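Beta-xylosidase (Uncultured organism, PDB 4MLG) probably hydrolyses xylo-oligosaccharides, releasing xylose as a family 43 beta-xylosidase built on a beta-propeller. Local coordinates at residues Y98-V112 and Q125-I139. Numbering follows the deposited sequence.
Sequences YFPLKDQNDIFRIGV and QENPIKGSYSMDPCI
The loop 125-134, kinked by a type II turn at 129-132, runs antiparallel beside strand 108-112, where Gln-125 N donates to Val-112 O and Ile-129 N to Ile-110 O, before 135-139 crosses the hairpin and enters the next sheet. Waters bridge other polar atoms: one joins Val-112 N to Asn-127 O, another Phe-108 O to Ser-134 N. Ser-132 offers a hydroxyl in place of a backbone acceptor: with OG between its own N and C (chi1 61°), it takes a long bond from Ile-110 N (3.3 Å). One residue back along the strand, Arg-109 bends at chi2 and sends NH1 to Ser-132 O at 2.7 Å; the oxygen lies in the guanidinium plane and the donor nearly in line with the C=O. Its NE makes a weak salt bridge to Asp-103 OD2, and NH2 pairs with Asp-103 of the second subunit, so the arginine ties this contact to the dimer interface. The arrangement is the passage between successive blades of the beta-propeller, from the four-stranded sheet holding 94-102 and 108-115 to strand 138-141. On the apolar side, Ile-139 CD1 lies over one face of the Tyr-98 ring, 3.9 Å from its centroid, while Ile-129 CD1 meets the ring edge in plane. Were Tyr-98 cut back to an alanine, both isoleucine ends would probably lose their shared ring, leaving a gap beside strand 138-141. Ile-129 CD1 also touches Val-112 CG2 (3.7 Å). Farther along, Met-135 sets CG above the centre of the Phe-108 ring, whose opposite face carries Lys-102 CG, and Met-135 CB abuts Pro-100 CB at 3.5 Å. Next to this methionine, Asp-136 touches Asp-85 and His-274 of the calcium site, its OD2 held by Ala-224 N.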
loop_
_atom_site.group_PDB
_atom_site.type_symbol
_atom_site.label_atom_id
_atom_site.label_comp_id
_atom_site.label_asym_id
_atom_site.label_seq_id
_atom_site.Cartn_x
_atom_site.Cartn_y
_atom_site.Cartn_z
ATOM N N TYR A 98 -6.219 -4.417 16.691
ATOM C CA TYR A 98 -5.362 -4.339 15.515
ATOM C C TYR A 98 -5.617 -5.515 14.582
ATOM O O TYR A 98 -5.279 -6.657 14.894
ATOM C CB TYR A 98 -3.890 -4.282 15.926
ATOM C CG TYR A 98 -3.522 -3.018 16.672
ATOM C CD1 TYR A 98 -2.948 -1.942 16.010
ATOM C CD2 TYR A 98 -3.759 -2.898 18.036
ATOM C CE1 TYR A 98 -2.611 -0.787 16.686
ATOM C CE2 TYR A 98 -3.425 -1.745 18.719
ATOM C CZ TYR A 98 -2.853 -0.693 18.039
ATOM O OH TYR A 98 -2.520 0.457 18.713
ATOM N N PHE A 99 -6.220 -5.224 13.434
ATOM C CA PHE A 99 -6.604 -6.260 12.486
ATOM C C PHE A 99 -5.832 -6.153 11.176
ATOM O O PHE A 99 -5.592 -5.055 10.677
ATOM C CB PHE A 99 -8.109 -6.197 12.208
ATOM C CG PHE A 99 -8.573 -4.875 11.661
ATOM C CD1 PHE A 99 -8.622 -4.651 10.294
ATOM C CD2 PHE A 99 -8.969 -3.857 12.515
ATOM C CE1 PHE A 99 -9.045 -3.435 9.790
ATOM C CE2 PHE A 99 -9.396 -2.641 12.017
ATOM C CZ PHE A 99 -9.435 -2.431 10.653
ATOM N N PRO A 100 -5.432 -7.304 10.621
ATOM C CA PRO A 100 -4.821 -7.365 9.294
ATOM C C PRO A 100 -5.901 -7.482 8.224
ATOM O O PRO A 100 -6.916 -8.143 8.443
ATOM C CB PRO A 100 -3.995 -8.646 9.361
ATOM C CG PRO A 100 -4.755 -9.520 10.286
ATOM C CD PRO A 100 -5.438 -8.618 11.286
ATOM N N LEU A 101 -5.685 -6.837 7.084
ATOM C CA LEU A 101 -6.679 -6.821 6.019
ATOM C C LEU A 101 -6.050 -6.314 4.732
ATOM O O LEU A 101 -5.399 -5.269 4.722
ATOM C CB LEU A 101 -7.858 -5.924 6.406
ATOM C CG LEU A 101 -9.051 -5.841 5.451
ATOM C CD1 LEU A 101 -9.903 -7.096 5.535
ATOM C CD2 LEU A 101 -9.882 -4.610 5.759
ATOM N N LYS A 102 -6.233 -7.062 3.649
ATOM C CA LYS A 102 -5.778 -6.603 2.348
ATOM C C LYS A 102 -6.571 -5.361 1.979
ATOM O O LYS A 102 -7.792 -5.333 2.133
ATOM C CB LYS A 102 -5.972 -7.687 1.285
ATOM C CG LYS A 102 -5.077 -8.907 1.446
ATOM C CD LYS A 102 -5.252 -9.852 0.266
ATOM C CE LYS A 102 -4.318 -11.048 0.343
ATOM N NZ LYS A 102 -4.528 -11.959 -0.816
ATOM N N ASP A 103 -5.881 -4.328 1.510
ATOM C CA ASP A 103 -6.557 -3.117 1.065
ATOM C C ASP A 103 -7.223 -3.349 -0.288
ATOM O O ASP A 103 -7.327 -4.483 -0.754
ATOM C CB ASP A 103 -5.588 -1.932 1.000
ATOM C CG ASP A 103 -4.339 -2.236 0.190
ATOM O OD1 ASP A 103 -4.376 -3.142 -0.667
ATOM O OD2 ASP A 103 -3.313 -1.557 0.408
ATOM N N GLN A 104 -7.659 -2.272 -0.927
ATOM C CA GLN A 104 -8.330 -2.390 -2.214
ATOM C C GLN A 104 -7.339 -2.660 -3.346
ATOM O O GLN A 104 -7.718 -2.729 -4.515
ATOM C CB GLN A 104 -9.175 -1.146 -2.482
ATOM C CG GLN A 104 -10.280 -0.964 -1.455
ATOM C CD GLN A 104 -10.944 0.390 -1.537
ATOM O OE1 GLN A 104 -10.747 1.137 -2.495
ATOM N NE2 GLN A 104 -11.738 0.719 -0.524
ATOM N N ASN A 105 -6.070 -2.822 -2.984
ATOM C CA ASN A 105 -5.037 -3.215 -3.931
ATOM C C ASN A 105 -4.505 -4.610 -3.609
ATOM O O ASN A 105 -3.435 -5.000 -4.081
ATOM C CB ASN A 105 -3.891 -2.203 -3.922
ATOM C CG ASN A 105 -4.335 -0.813 -4.335
ATOM O OD1 ASN A 105 -4.264 0.133 -3.550
ATOM N ND2 ASN A 105 -4.790 -0.683 -5.575
ATOM N N ASP A 106 -5.263 -5.348 -2.801
ATOM C CA ASP A 106 -4.874 -6.681 -2.335
ATOM C C ASP A 106 -3.513 -6.709 -1.636
ATOM O O ASP A 106 -2.799 -7.709 -1.689
ATOM C CB ASP A 106 -4.916 -7.711 -3.472
ATOM C CG ASP A 106 -6.249 -8.435 -3.558
ATOM O OD1 ASP A 106 -7.021 -8.387 -2.577
ATOM O OD2 ASP A 106 -6.520 -9.064 -4.604
ATOM N N ILE A 107 -3.160 -5.606 -0.984
ATOM C CA ILE A 107 -1.938 -5.546 -0.194
ATOM C C ILE A 107 -2.291 -5.561 1.288
ATOM O O ILE A 107 -3.091 -4.743 1.747
ATOM C CB ILE A 107 -1.119 -4.282 -0.512
ATOM C CG1 ILE A 107 -0.813 -4.208 -2.008
ATOM C CG2 ILE A 107 0.167 -4.260 0.296
ATOM C CD1 ILE A 107 -0.006 -2.990 -2.413
ATOM N N PHE A 108 -1.705 -6.493 2.036
ATOM C CA PHE A 108 -2.024 -6.623 3.454
ATOM C C PHE A 108 -1.587 -5.403 4.255
ATOM O O PHE A 108 -0.416 -5.027 4.256
ATOM C CB PHE A 108 -1.430 -7.904 4.050
ATOM C CG PHE A 108 -2.443 -8.995 4.263
ATOM C CD1 PHE A 108 -3.473 -8.834 5.179
ATOM C CD2 PHE A 108 -2.369 -10.182 3.550
ATOM C CE1 PHE A 108 -4.411 -9.832 5.375
ATOM C CE2 PHE A 108 -3.303 -11.185 3.744
ATOM C CZ PHE A 108 -4.325 -11.008 4.657
ATOM N N ARG A 109 -2.554 -4.782 4.921
ATOM C CA ARG A 109 -2.295 -3.647 5.794
ATOM C C ARG A 109 -2.852 -3.970 7.170
ATOM O O ARG A 109 -3.518 -4.991 7.353
ATOM C CB ARG A 109 -2.957 -2.380 5.249
ATOM C CG ARG A 109 -2.520 -1.981 3.847
ATOM C CD ARG A 109 -1.046 -1.614 3.800
ATOM N NE ARG A 109 -0.687 -0.947 2.551
ATOM C CZ ARG A 109 0.532 -0.503 2.265
ATOM N NH1 ARG A 109 1.520 -0.657 3.136
ATOM N NH2 ARG A 109 0.768 0.095 1.104
ATOM N N ILE A 110 -2.578 -3.102 8.139
ATOM C CA ILE A 110 -3.084 -3.293 9.492
ATOM C C ILE A 110 -3.890 -2.080 9.939
ATOM O O ILE A 110 -3.391 -0.955 9.927
ATOM C CB ILE A 110 -1.942 -3.561 10.488
ATOM C CG1 ILE A 110 -1.221 -4.861 10.128
ATOM C CG2 ILE A 110 -2.476 -3.627 11.913
ATOM C CD1 ILE A 110 -0.054 -5.194 11.035
ATOM N N GLY A 111 -5.139 -2.313 10.328
ATOM C CA GLY A 111 -6.022 -1.235 10.730
ATOM C C GLY A 111 -6.304 -1.228 12.219
ATOM O O GLY A 111 -6.004 -2.197 12.920
ATOM N N VAL A 112 -6.884 -0.132 12.700
ATOM C CA VAL A 112 -7.193 0.016 14.117
ATOM C C VAL A 112 -8.689 0.205 14.355
ATOM O O VAL A 112 -9.331 1.034 13.707
ATOM C CB VAL A 112 -6.430 1.203 14.736
ATOM C CG1 VAL A 112 -6.820 1.389 16.195
ATOM C CG2 VAL A 112 -4.931 0.997 14.605
ATOM N N GLN A 125 -10.916 2.767 12.212
ATOM C CA GLN A 125 -10.444 3.999 11.600
ATOM C C GLN A 125 -10.685 3.902 10.101
ATOM O O GLN A 125 -10.852 2.807 9.567
ATOM C CB GLN A 125 -8.958 4.212 11.888
ATOM C CG GLN A 125 -8.625 4.359 13.365
ATOM C CD GLN A 125 -9.205 5.621 13.975
ATOM O OE1 GLN A 125 -10.362 5.649 14.393
ATOM N NE2 GLN A 125 -8.397 6.673 14.032
ATOM N N GLU A 126 -10.701 5.039 9.418
ATOM C CA GLU A 126 -11.042 5.049 7.999
ATOM C C GLU A 126 -9.888 4.599 7.110
ATOM O O GLU A 126 -10.091 4.249 5.948
ATOM C CB GLU A 126 -11.538 6.432 7.577
ATOM C CG GLU A 126 -12.779 6.881 8.325
ATOM C CD GLU A 126 -13.271 8.237 7.873
ATOM O OE1 GLU A 126 -12.759 8.744 6.852
ATOM O OE2 GLU A 126 -14.166 8.796 8.539
ATOM N N ASN A 127 -8.678 4.605 7.660
ATOM C CA ASN A 127 -7.495 4.213 6.903
ATOM C C ASN A 127 -6.567 3.315 7.714
ATOM O O ASN A 127 -6.537 3.396 8.942
ATOM C CB ASN A 127 -6.738 5.450 6.410
ATOM C CG ASN A 127 -7.534 6.257 5.402
ATOM O OD1 ASN A 127 -8.216 7.216 5.760
ATOM N ND2 ASN A 127 -7.449 5.871 4.134
ATOM N N PRO A 128 -5.812 2.444 7.029
ATOM C CA PRO A 128 -4.875 1.567 7.735
ATOM C C PRO A 128 -3.706 2.355 8.315
ATOM O O PRO A 128 -3.480 3.497 7.918
ATOM C CB PRO A 128 -4.379 0.632 6.630
ATOM C CG PRO A 128 -4.543 1.414 5.375
ATOM C CD PRO A 128 -5.801 2.204 5.575
ATOM N N ILE A 129 -2.981 1.742 9.247
ATOM C CA ILE A 129 -1.811 2.362 9.858
ATOM C C ILE A 129 -0.754 2.690 8.807
ATOM O O ILE A 129 -0.429 1.859 7.961
ATOM C CB ILE A 129 -1.192 1.440 10.927
ATOM C CG1 ILE A 129 -2.206 1.146 12.035
ATOM C CG2 ILE A 129 0.071 2.057 11.511
ATOM C CD1 ILE A 129 -1.674 0.228 13.120
ATOM N N LYS A 130 -0.228 3.909 8.861
ATOM C CA LYS A 130 0.791 4.352 7.917
ATOM C C LYS A 130 2.053 3.501 8.015
ATOM O O LYS A 130 2.625 3.345 9.094
ATOM C CB LYS A 130 1.134 5.823 8.160
ATOM C CG LYS A 130 -0.049 6.765 8.028
ATOM C CD LYS A 130 0.314 8.169 8.474
ATOM C CE LYS A 130 -0.830 9.135 8.220
ATOM N NZ LYS A 130 -2.089 8.708 8.891
ATOM N N GLY A 131 2.477 2.949 6.882
ATOM C CA GLY A 131 3.692 2.157 6.827
ATOM C C GLY A 131 3.472 0.691 7.148
ATOM O O GLY A 131 4.376 -0.129 6.983
ATOM N N SER A 132 2.268 0.362 7.605
ATOM C CA SER A 132 1.945 -1.005 7.998
ATOM C C SER A 132 1.939 -1.956 6.806
ATOM O O SER A 132 1.590 -1.568 5.690
ATOM C CB SER A 132 0.590 -1.053 8.705
ATOM O OG SER A 132 -0.443 -0.604 7.847
ATOM N N TYR A 133 2.330 -3.201 7.052
ATOM C CA TYR A 133 2.333 -4.227 6.017
ATOM C C TYR A 133 2.285 -5.617 6.641
ATOM O O TYR A 133 2.388 -5.758 7.860
ATOM C CB TYR A 133 3.553 -4.078 5.104
ATOM C CG TYR A 133 4.892 -4.274 5.785
ATOM C CD1 TYR A 133 5.541 -5.500 5.738
ATOM C CD2 TYR A 133 5.516 -3.230 6.458
ATOM C CE1 TYR A 133 6.766 -5.687 6.347
ATOM C CE2 TYR A 133 6.744 -3.407 7.072
ATOM C CZ TYR A 133 7.363 -4.639 7.013
ATOM O OH TYR A 133 8.585 -4.828 7.618
ATOM N N SER A 134 2.120 -6.633 5.798
ATOM C CA SER A 134 1.984 -8.017 6.252
ATOM C C SER A 134 0.817 -8.191 7.227
ATOM O O SER A 134 -0.131 -7.406 7.211
ATOM C CB SER A 134 3.290 -8.533 6.862
ATOM O OG SER A 134 3.222 -9.926 7.097
ATOM N N MET A 135 0.887 -9.213 8.075
ATOM C CA MET A 135 -0.240 -9.551 8.940
ATOM C C MET A 135 0.158 -10.182 10.276
ATOM O O MET A 135 1.311 -10.085 10.704
ATOM C CB MET A 135 -1.204 -10.474 8.192
ATOM C CG MET A 135 -0.514 -11.423 7.230
ATOM S SD MET A 135 0.584 -12.605 8.040
ATOM C CE MET A 135 -0.489 -14.033 8.160
ATOM N N ASP A 136 -0.813 -10.831 10.916
ATOM C CA ASP A 136 -0.640 -11.448 12.235
ATOM C C ASP A 136 0.018 -10.541 13.277
ATOM O O ASP A 136 1.094 -10.855 13.782
ATOM C CB ASP A 136 0.137 -12.764 12.121
ATOM C CG ASP A 136 -0.713 -13.900 11.587
ATOM O OD1 ASP A 136 -1.832 -13.630 11.105
ATOM O OD2 ASP A 136 -0.260 -15.064 11.642
ATOM N N PRO A 137 -0.632 -9.413 13.610
ATOM C CA PRO A 137 -0.044 -8.509 14.600
ATOM C C PRO A 137 -0.238 -9.015 16.023
ATOM O O PRO A 137 -1.235 -9.674 16.322
ATOM C CB PRO A 137 -0.842 -7.221 14.400
ATOM C CG PRO A 137 -2.172 -7.691 13.946
ATOM C CD PRO A 137 -1.905 -8.892 13.084
ATOM N N CYS A 138 0.727 -8.707 16.883
ATOM C CA CYS A 138 0.637 -9.008 18.306
ATOM C C CYS A 138 1.017 -7.759 19.091
ATOM O O CYS A 138 2.097 -7.206 18.896
ATOM C CB CYS A 138 1.575 -10.160 18.667
ATOM S SG CYS A 138 1.878 -10.353 20.439
ATOM N N ILE A 139 0.132 -7.307 19.973
ATOM C CA ILE A 139 0.389 -6.083 20.723
ATOM C C ILE A 139 0.791 -6.381 22.161
ATOM O O ILE A 139 0.007 -6.930 22.936
ATOM C CB ILE A 139 -0.825 -5.145 20.716
ATOM C CG1 ILE A 139 -1.463 -5.114 19.327
ATOM C CG2 ILE A 139 -0.407 -3.750 21.149
ATOM C CD1 ILE A 139 -0.552 -4.568 18.250
HETATM O O HOH W 1 1.545 -6.155 2.700
HETATM O O HOH W 2 -6.053 2.173 11.017
HETATM O O HOH W 3 -9.437 0.818 10.467
#